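Local coordinates for bacterioferritin (Mycobacterium tuberculosis, PDB 3UOI), which probably stores iron as a 24-subunit haem-containing shell, oxidising ferrous iron with dioxygen at a ferroxidase centre and depositing the ferric mineral in its central cavity, at residues K32-W37 with E41-T46; I95-L100 with Y135-L140. All blocks are in the same frame, centred on the assembly; numbering follows the deposited sequence.

Interaction 1 (K32-W37 with E41-T46); sequences KMQDNW and ELAAHT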
ATOM      1  N   LYS A  32      -9.858 -38.187 -22.337  1.00 20.41           N
ATOM      2  CA  LYS A  32      -9.218 -39.061 -21.383  1.00 20.23           C
ATOM      3  C   LYS A  32      -8.275 -40.056 -22.055  1.00 20.34           C
ATOM      4  O   LYS A  32      -7.249 -40.355 -21.528  1.00 21.19           O
ATOM      5  CB  LYS A  32     -10.229 -39.830 -20.580  1.00 20.29           C
ATOM      6  CG  LYS A  32     -11.183 -39.026 -19.838  1.00 18.64           C
ATOM      7  CD  LYS A  32     -10.581 -38.083 -18.874  1.00 28.04           C
ATOM      8  CE  LYS A  32      -9.903 -38.727 -17.722  1.00 24.09           C
ATOM      9  NZ  LYS A  32      -8.974 -37.875 -17.107  1.00 17.42           N
ATOM     10  N   MET A  33      -8.695 -40.598 -23.187  1.00 18.03           N
ATOM     11  CA  MET A  33      -7.905 -41.526 -23.943  1.00 19.28           C
ATOM     12  C   MET A  33      -6.690 -40.813 -24.464  1.00 19.91           C
ATOM     13  O   MET A  33      -5.659 -41.385 -24.509  1.00 23.20           O
ATOM     14  CB  MET A  33      -8.665 -42.140 -25.109  1.00 20.06           C
ATOM     15  CG  MET A  33      -9.771 -43.142 -24.820  1.00 18.98           C
ATOM     16  SD  MET A  33     -10.549 -43.798 -26.316  1.00 20.93           S
ATOM     17  CE  MET A  33      -9.371 -44.858 -27.050  1.00 21.87           C
ATOM     18  N   GLN A  34      -6.842 -39.569 -24.892  1.00 20.80           N
ATOM     19  CA  GLN A  34      -5.712 -38.778 -25.363  1.00 21.20           C
ATOM     20  C   GLN A  34      -4.724 -38.494 -24.229  1.00 21.29           C
ATOM     21  O   GLN A  34      -3.561 -38.626 -24.364  1.00 20.03           O
ATOM     22  CB  GLN A  34      -6.150 -37.519 -26.088  1.00 20.61           C
ATOM     23  CG  GLN A  34      -6.917 -37.751 -27.322  1.00 23.15           C
ATOM     24  CD  GLN A  34      -7.660 -36.551 -27.875  1.00 28.48           C
ATOM     25  OE1 GLN A  34      -7.620 -35.482 -27.341  1.00 33.30           O
ATOM     26  NE2 GLN A  34      -8.320 -36.746 -28.969  1.00 29.25           N
ATOM     27  N   ASP A  35      -5.257 -38.161 -23.081  1.00 22.20           N
ATOM     28  CA  ASP A  35      -4.445 -37.962 -21.916  1.00 25.29           C
ATOM     29  C   ASP A  35      -3.695 -39.215 -21.498  1.00 24.82           C
ATOM     30  O   ASP A  35      -2.566 -39.125 -21.167  1.00 25.89           O
ATOM     31  CB  ASP A  35      -5.270 -37.456 -20.765  1.00 27.55           C
ATOM     32  CG  ASP A  35      -4.573 -36.418 -19.986  1.00 32.32           C
ATOM     33  OD1 ASP A  35      -3.379 -36.261 -20.169  1.00 35.17           O
ATOM     34  OD2 ASP A  35      -5.216 -35.788 -19.162  1.00 36.05           O
ATOM     35  N   ASN A  36      -4.352 -40.360 -21.530  1.00 24.49           N
ATOM     36  CA  ASN A  36      -3.779 -41.662 -21.216  1.00 26.14           C
ATOM     37  C   ASN A  36      -2.692 -42.119 -22.164  1.00 27.16           C
ATOM     38  O   ASN A  36      -1.765 -42.744 -21.741  1.00 29.90           O
ATOM     39  CB  ASN A  36      -4.820 -42.744 -21.006  1.00 24.59           C
ATOM     40  CG  ASN A  36      -4.206 -44.128 -20.755  1.00 29.96           C
ATOM     41  OD1 ASN A  36      -3.329 -44.305 -19.968  1.00 27.99           O
ATOM     42  ND2 ASN A  36      -4.700 -45.091 -21.451  1.00 33.05           N
ATOM     43  N   TRP A  37      -2.830 -41.791 -23.433  1.00 25.78           N
ATOM     44  CA  TRP A  37      -1.837 -42.083 -24.443  1.00 25.29           C
ATOM     45  C   TRP A  37      -0.589 -41.175 -24.248  1.00 24.86           C
ATOM     46  O   TRP A  37       0.428 -41.378 -24.847  1.00 23.24           O
ATOM     47  CB  TRP A  37      -2.419 -41.928 -25.867  1.00 23.95           C
ATOM     48  CG  TRP A  37      -3.346 -42.976 -26.281  1.00 25.78           C
ATOM     49  CD1 TRP A  37      -3.421 -44.202 -25.780  1.00 18.72           C
ATOM     50  CD2 TRP A  37      -4.324 -42.912 -27.319  1.00 26.17           C
ATOM     51  NE1 TRP A  37      -4.353 -44.920 -26.403  1.00 22.68           N
ATOM     52  CE2 TRP A  37      -4.948 -44.155 -27.357  1.00 25.39           C
ATOM     53  CE3 TRP A  37      -4.739 -41.934 -28.211  1.00 26.10           C
ATOM     54  CZ2 TRP A  37      -5.964 -44.451 -28.257  1.00 26.29           C
ATOM     55  CZ3 TRP A  37      -5.753 -42.231 -29.099  1.00 24.22           C
ATOM     56  CH2 TRP A  37      -6.355 -43.479 -29.107  1.00 23.69           C
ATOM     57  N   GLU A  41      -1.421 -32.215 -24.177  1.00 24.56           N
ATOM     58  CA  GLU A  41      -1.748 -30.891 -24.626  1.00 24.01           C
ATOM     59  C   GLU A  41      -3.005 -30.856 -25.505  1.00 22.85           C
ATOM     60  O   GLU A  41      -3.801 -29.991 -25.369  1.00 24.12           O
ATOM     61  CB  GLU A  41      -0.538 -30.193 -25.220  1.00 23.90           C
ATOM     62  CG  GLU A  41       0.770 -30.272 -24.394  1.00 28.84           C
ATOM     63  CD  GLU A  41       0.711 -29.647 -22.973  1.00 35.20           C
ATOM     64  OE1 GLU A  41       0.907 -28.449 -22.829  1.00 34.84           O
ATOM     65  OE2 GLU A  41       0.508 -30.396 -22.004  1.00 39.98           O
ATOM     66  N   LEU A  42      -3.161 -31.842 -26.369  1.00 21.20           N
ATOM     67  CA  LEU A  42      -4.340 -32.060 -27.159  1.00 20.49           C
ATOM     68  C   LEU A  42      -5.581 -32.412 -26.320  1.00 21.69           C
ATOM     69  O   LEU A  42      -6.623 -31.969 -26.607  1.00 17.99           O
ATOM     70  CB  LEU A  42      -4.111 -33.147 -28.187  1.00 19.69           C
ATOM     71  CG  LEU A  42      -5.324 -33.624 -28.978  1.00 19.10           C
ATOM     72  CD1 LEU A  42      -5.685 -32.638 -30.080  1.00 19.72           C
ATOM     73  CD2 LEU A  42      -5.175 -35.023 -29.489  1.00 24.77           C
ATOM     74  N   ALA A  43      -5.402 -33.216 -25.295  1.00 19.59           N
ATOM     75  CA  ALA A  43      -6.474 -33.689 -24.456  1.00 18.21           C
ATOM     76  C   ALA A  43      -7.217 -32.555 -23.750  1.00 20.62           C
ATOM     77  O   ALA A  43      -8.334 -32.681 -23.467  1.00 22.23           O
ATOM     78  CB  ALA A  43      -5.958 -34.662 -23.470  1.00 18.16           C
ATOM     79  N   ALA A  44      -6.526 -31.485 -23.413  1.00 19.74           N
ATOM     80  CA  ALA A  44      -7.132 -30.339 -22.812  1.00 21.82           C
ATOM     81  C   ALA A  44      -8.032 -29.654 -23.821  1.00 22.17           C
ATOM     82  O   ALA A  44      -9.057 -29.153 -23.486  1.00 19.50           O
ATOM     83  CB  ALA A  44      -6.130 -29.431 -22.311  1.00 22.61           C
ATOM     84  N   HIS A  45      -7.583 -29.598 -25.064  1.00 20.87           N
ATOM     85  CA  HIS A  45      -8.419 -29.011 -26.069  1.00 22.97           C
ATOM     86  C   HIS A  45      -9.682 -29.830 -26.261  1.00 20.96           C
ATOM     87  O   HIS A  45     -10.751 -29.314 -26.164  1.00 23.32           O
ATOM     88  CB  HIS A  45      -7.719 -28.846 -27.389  1.00 21.43           C
ATOM     89  CG  HIS A  45      -8.533 -28.090 -28.377  1.00 27.68           C
ATOM     90  ND1 HIS A  45      -9.597 -28.648 -29.041  1.00 27.31           N
ATOM     91  CD2 HIS A  45      -8.478 -26.804 -28.775  1.00 33.32           C
ATOM     92  CE1 HIS A  45     -10.151 -27.744 -29.815  1.00 28.01           C
ATOM     93  NE2 HIS A  45      -9.485 -26.620 -29.684  1.00 33.77           N
ATOM     94  N   THR A  46      -9.503 -31.127 -26.424  1.00 20.33           N
ATOM     95  CA  THR A  46     -10.586 -32.044 -26.618  1.00 17.15           C
ATOM     96  C   THR A  46     -11.556 -31.988 -25.417  1.00 15.91           C
ATOM     97  O   THR A  46     -12.688 -32.098 -25.581  1.00 12.72           O
ATOM     98  CB  THR A  46     -10.139 -33.484 -26.887  1.00 17.22           C
ATOM     99  OG1 THR A  46      -9.213 -33.552 -27.968  1.00 22.53           O
ATOM    100  CG2 THR A  46     -11.306 -34.294 -27.246  1.00 19.27           C
TER
HETATM  101  O   HOH W   1     -10.614 -35.290 -30.412  1.00 32.19           O
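Gln34 reaches across to Leu42, Ala43 and Thr46 where the helix 7-36 ends and, after a short connection, the chain turns back as helix 40-66. The two form an antiparallel helical hairpin of the ferritin four-helix bundle, their local axes running at 171° and 7.9 Å apart at closest approach. Ala43, with only a methyl, suits this close approach: CA of Gln34 and CA of Ala43 are 5.2 Å apart. At the start of the first segment, Lys32 faces a different boundary, forming salt bridges with Glu58 and Asp62 of a second subunit. Gln34 carries most of the hairpin contact. With CG anti to its carbonyl carbon (chi1 -63°) and the chain extended beyond, its end passes obliquely across Leu42, whose CD2 methyl lies 3.3 Å from Gln34 CD, and arrives at Thr46. Glutamine suits this buried position because its long aliphatic part packs against neighbours while the amide meets polar atoms at its end. The hydrogen bond between the two helices uses a lone pair of the amide oxygen: Thr46 OG1 donates to Gln34 OE1 at 2.6 Å, in the carbonyl plane, with a C=O...donor angle of 123°. Gln34 NE2 gives hydrogen bonds to Gln88 of helix 85-112 and to a water, which in turn makes a weak bond to Thr46 OG1. One residue further on, Asp35 CB packs on the Ala43 CB methyl, and the same methyl rests 3.6 Å from Asp35 N.

Interaction 2 (I95-L100 with Y135-L140); sequences IEYDVL and YLETQL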
ATOM      1  N   ILE A  95     -19.915 -36.705 -36.232  1.00 24.44           N
ATOM      2  CA  ILE A  95     -20.993 -36.181 -35.421  1.00 23.07           C
ATOM      3  C   ILE A  95     -21.313 -34.673 -35.618  1.00 23.99           C
ATOM      4  O   ILE A  95     -22.425 -34.267 -35.675  1.00 23.74           O
ATOM      5  CB  ILE A  95     -20.772 -36.539 -33.930  1.00 24.57           C
ATOM      6  CG1 ILE A  95     -21.956 -36.096 -33.100  1.00 23.35           C
ATOM      7  CG2 ILE A  95     -19.542 -35.944 -33.407  1.00 19.59           C
ATOM      8  CD1 ILE A  95     -22.303 -37.029 -32.061  1.00 25.26           C
ATOM      9  N   GLU A  96     -20.307 -33.851 -35.738  1.00 22.42           N
ATOM     10  CA  GLU A  96     -20.526 -32.470 -36.061  1.00 23.62           C
ATOM     11  C   GLU A  96     -21.196 -32.320 -37.457  1.00 23.78           C
ATOM     12  O   GLU A  96     -22.056 -31.507 -37.622  1.00 23.04           O
ATOM     13  CB  GLU A  96     -19.217 -31.698 -36.012  1.00 23.12           C
ATOM     14  CG  GLU A  96     -18.395 -31.857 -34.760  1.00 28.62           C
ATOM     15  CD  GLU A  96     -16.949 -31.885 -35.106  1.00 39.12           C
ATOM     16  OE1 GLU A  96     -16.614 -31.480 -36.244  1.00 45.56           O
ATOM     17  OE2 GLU A  96     -16.112 -32.288 -34.295  1.00 42.94           O
ATOM     18  N   TYR A  97     -20.785 -33.109 -38.440  1.00 22.30           N
ATOM     19  CA  TYR A  97     -21.426 -33.090 -39.748  1.00 21.79           C
ATOM     20  C   TYR A  97     -22.874 -33.534 -39.647  1.00 20.42           C
ATOM     21  O   TYR A  97     -23.712 -32.969 -40.260  1.00 20.52           O
ATOM     22  CB  TYR A  97     -20.652 -33.865 -40.793  1.00 22.52           C
ATOM     23  CG  TYR A  97     -19.603 -33.053 -41.494  1.00 25.80           C
ATOM     24  CD1 TYR A  97     -19.956 -31.949 -42.218  1.00 31.63           C
ATOM     25  CD2 TYR A  97     -18.295 -33.406 -41.479  1.00 24.97           C
ATOM     26  CE1 TYR A  97     -19.061 -31.228 -42.842  1.00 30.38           C
ATOM     27  CE2 TYR A  97     -17.388 -32.671 -42.095  1.00 25.95           C
ATOM     28  CZ  TYR A  97     -17.769 -31.579 -42.793  1.00 28.71           C
ATOM     29  OH  TYR A  97     -16.895 -30.798 -43.454  1.00 29.63           O
ATOM     30  N   ASP A  98     -23.133 -34.524 -38.818  1.00 18.48           N
ATOM     31  CA  ASP A  98     -24.474 -34.948 -38.570  1.00 21.66           C
ATOM     32  C   ASP A  98     -25.256 -33.791 -38.007  1.00 20.11           C
ATOM     33  O   ASP A  98     -26.323 -33.589 -38.407  1.00 22.57           O
ATOM     34  CB  ASP A  98     -24.560 -36.120 -37.622  1.00 22.09           C
ATOM     35  CG  ASP A  98     -24.429 -37.419 -38.299  1.00 28.17           C
ATOM     36  OD1 ASP A  98     -24.046 -37.414 -39.428  1.00 33.57           O
ATOM     37  OD2 ASP A  98     -24.666 -38.447 -37.693  1.00 33.96           O
ATOM     38  N   VAL A  99     -24.687 -33.004 -37.126  1.00 20.72           N
ATOM     39  CA  VAL A  99     -25.400 -31.833 -36.613  1.00 21.09           C
ATOM     40  C   VAL A  99     -25.734 -30.807 -37.709  1.00 23.04           C
ATOM     41  O   VAL A  99     -26.805 -30.296 -37.766  1.00 18.19           O
ATOM     42  CB  VAL A  99     -24.645 -31.144 -35.452  1.00 21.38           C
ATOM     43  CG1 VAL A  99     -25.169 -29.765 -35.227  1.00 21.23           C
ATOM     44  CG2 VAL A  99     -24.825 -31.911 -34.241  1.00 18.05           C
ATOM     45  N   LEU A 100     -24.788 -30.545 -38.579  1.00 22.49           N
ATOM     46  CA  LEU A 100     -25.044 -29.600 -39.610  1.00 25.31           C
ATOM     47  C   LEU A 100     -26.169 -30.115 -40.498  1.00 26.37           C
ATOM     48  O   LEU A 100     -27.062 -29.418 -40.786  1.00 28.78           O
ATOM     49  CB  LEU A 100     -23.793 -29.306 -40.380  1.00 25.82           C
ATOM     50  CG  LEU A 100     -22.669 -28.588 -39.662  1.00 23.20           C
ATOM     51  CD1 LEU A 100     -21.570 -28.375 -40.639  1.00 23.93           C
ATOM     52  CD2 LEU A 100     -23.116 -27.303 -39.112  1.00 18.89           C
ATOM     53  N   TYR A 135     -11.564 -26.710 -37.172  1.00 15.92           N
ATOM     54  CA  TYR A 135     -10.461 -27.132 -36.335  1.00 17.62           C
ATOM     55  C   TYR A 135     -10.063 -28.573 -36.547  1.00 17.84           C
ATOM     56  O   TYR A 135      -8.932 -28.856 -36.596  1.00 21.28           O
ATOM     57  CB  TYR A 135     -10.788 -26.970 -34.865  1.00 17.27           C
ATOM     58  CG  TYR A 135      -9.914 -27.776 -33.952  1.00 16.16           C
ATOM     59  CD1 TYR A 135      -8.699 -27.305 -33.523  1.00 16.07           C
ATOM     60  CD2 TYR A 135     -10.297 -29.009 -33.548  1.00 14.36           C
ATOM     61  CE1 TYR A 135      -7.917 -28.041 -32.713  1.00 13.52           C
ATOM     62  CE2 TYR A 135      -9.532 -29.750 -32.758  1.00 21.97           C
ATOM     63  CZ  TYR A 135      -8.336 -29.282 -32.331  1.00 21.51           C
ATOM     64  OH  TYR A 135      -7.602 -30.077 -31.529  1.00 26.52           O
ATOM     65  N   LEU A 136     -11.014 -29.463 -36.658  1.00 19.48           N
ATOM     66  CA  LEU A 136     -10.746 -30.884 -36.856  1.00 21.23           C
ATOM     67  C   LEU A 136     -10.121 -31.333 -38.220  1.00 22.02           C
ATOM     68  O   LEU A 136      -9.251 -32.176 -38.251  1.00 24.24           O
ATOM     69  CB  LEU A 136     -11.985 -31.696 -36.517  1.00 22.51           C
ATOM     70  CG  LEU A 136     -12.462 -31.731 -35.070  1.00 23.45           C
ATOM     71  CD1 LEU A 136     -13.848 -32.235 -34.936  1.00 31.26           C
ATOM     72  CD2 LEU A 136     -11.583 -32.558 -34.251  1.00 25.58           C
ATOM     73  N   GLU A 137     -10.630 -30.768 -39.306  1.00 20.06           N
ATOM     74  CA  GLU A 137     -10.145 -30.928 -40.647  1.00 18.94           C
ATOM     75  C   GLU A 137      -8.744 -30.354 -40.797  1.00 19.82           C
ATOM     76  O   GLU A 137      -7.932 -30.977 -41.355  1.00 20.23           O
ATOM     77  CB  GLU A 137     -11.130 -30.347 -41.670  1.00 19.67           C
ATOM     78  CG  GLU A 137     -12.525 -30.932 -41.574  1.00 16.54           C
ATOM     79  CD  GLU A 137     -13.498 -30.472 -42.609  1.00 14.77           C
ATOM     80  OE1 GLU A 137     -13.403 -29.373 -43.091  1.00 21.10           O
ATOM     81  OE2 GLU A 137     -14.401 -31.216 -42.885  1.00 19.43           O
ATOM     82  N   THR A 138      -8.470 -29.201 -40.213  1.00 20.05           N
ATOM     83  CA  THR A 138      -7.131 -28.652 -40.161  1.00 20.47           C
ATOM     84  C   THR A 138      -6.163 -29.603 -39.424  1.00 21.01           C
ATOM     85  O   THR A 138      -5.062 -29.717 -39.812  1.00 20.78           O
ATOM     86  CB  THR A 138      -7.079 -27.280 -39.516  1.00 19.27           C
ATOM     87  OG1 THR A 138      -7.666 -26.324 -40.359  1.00 24.85           O
ATOM     88  CG2 THR A 138      -5.663 -26.873 -39.241  1.00 19.61           C
ATOM     89  N   GLN A 139      -6.590 -30.286 -38.384  1.00 20.04           N
ATOM     90  CA  GLN A 139      -5.717 -31.255 -37.756  1.00 23.08           C
ATOM     91  C   GLN A 139      -5.387 -32.411 -38.713  1.00 21.90           C
ATOM     92  O   GLN A 139      -4.289 -32.824 -38.843  1.00 22.85           O
ATOM     93  CB  GLN A 139      -6.253 -31.778 -36.404  1.00 22.02           C
ATOM     94  CG  GLN A 139      -6.653 -30.753 -35.368  1.00 24.31           C
ATOM     95  CD  GLN A 139      -5.731 -29.584 -35.282  1.00 25.29           C
ATOM     96  OE1 GLN A 139      -4.680 -29.686 -34.730  1.00 32.98           O
ATOM     97  NE2 GLN A 139      -6.118 -28.487 -35.830  1.00 22.34           N
ATOM     98  N   LEU A 140      -6.363 -32.912 -39.412  1.00 23.94           N
ATOM     99  CA  LEU A 140      -6.053 -33.947 -40.361  1.00 24.55           C
ATOM    100  C   LEU A 140      -5.127 -33.433 -41.469  1.00 23.03           C
ATOM    101  O   LEU A 140      -4.267 -34.134 -41.872  1.00 24.97           O
ATOM    102  CB  LEU A 140      -7.275 -34.659 -40.842  1.00 23.18           C
ATOM    103  CG  LEU A 140      -7.990 -35.370 -39.712  1.00 23.81           C
ATOM    104  CD1 LEU A 140      -9.435 -35.425 -39.961  1.00 28.56           C
ATOM    105  CD2 LEU A 140      -7.480 -36.699 -39.625  1.00 29.05           C
TER
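A polar bridge between side chains, from Tyr97 to Glu137, joins helix 85-112 to helix 116-146 in the bundle. The backbones are well separated, the nearest CA atoms, those of Glu96 and Leu136, being 9.9 Å apart, so long side chains must span the gap. Tyrosine suits this task by putting a hydroxyl at the end of a long rigid ring, and glutamate by its long chain ending in a strong acceptor. They extend from opposite directions, and Tyr97 OH donates a hydrogen bond of 2.6 Å to Glu137 OE2. The acceptor lies at the edge of the phenol ring, in its plane, and is approached on its syn side, with the hydroxyl 25° out of the carboxylate plane; ring and carboxylate are turned 42° against each other. An extended chain beyond CG carries the Glu137 carboxylate out to the ring. Its other oxygen, OE1, accepts from the backbone N of Met3 of a neighbouring subunit, which would fix the carboxylate's rotation and probably favour its charged form. Leu136 packs on Phe89 and Leu93, an apolar surrounding that suits leucine, whereas Glu96 touches His132 and Ile133 and is a predicted ligand of the second iron. The Tyr97-Glu137 bond thus joins two helices of a bundle in which Glu96, with nearby His132 and Glu129, is consistent with the diiron ferroxidase centre of ferritin-like proteins.

Overall arrangement
Along the chain the two contacts follow one another: the contact of 32-37 with 41-46 joins helices 7-36 and 40-66, and the later contact joins helices 85-112 and 116-146. Together they therefore involve all four long helices of the ferritin-like bundle. Their centres lie 18 Å apart, yet they touch where the rings of His45 and Tyr135 stack and Leu42 packs on the Tyr135 hydroxyl, so the two helix pairs meet directly. Interaction 1 lies farther from the chain centre, while interaction 2 holds a predicted iron ligand. Both also border other subunits of the 24-subunit shell that encloses the iron store.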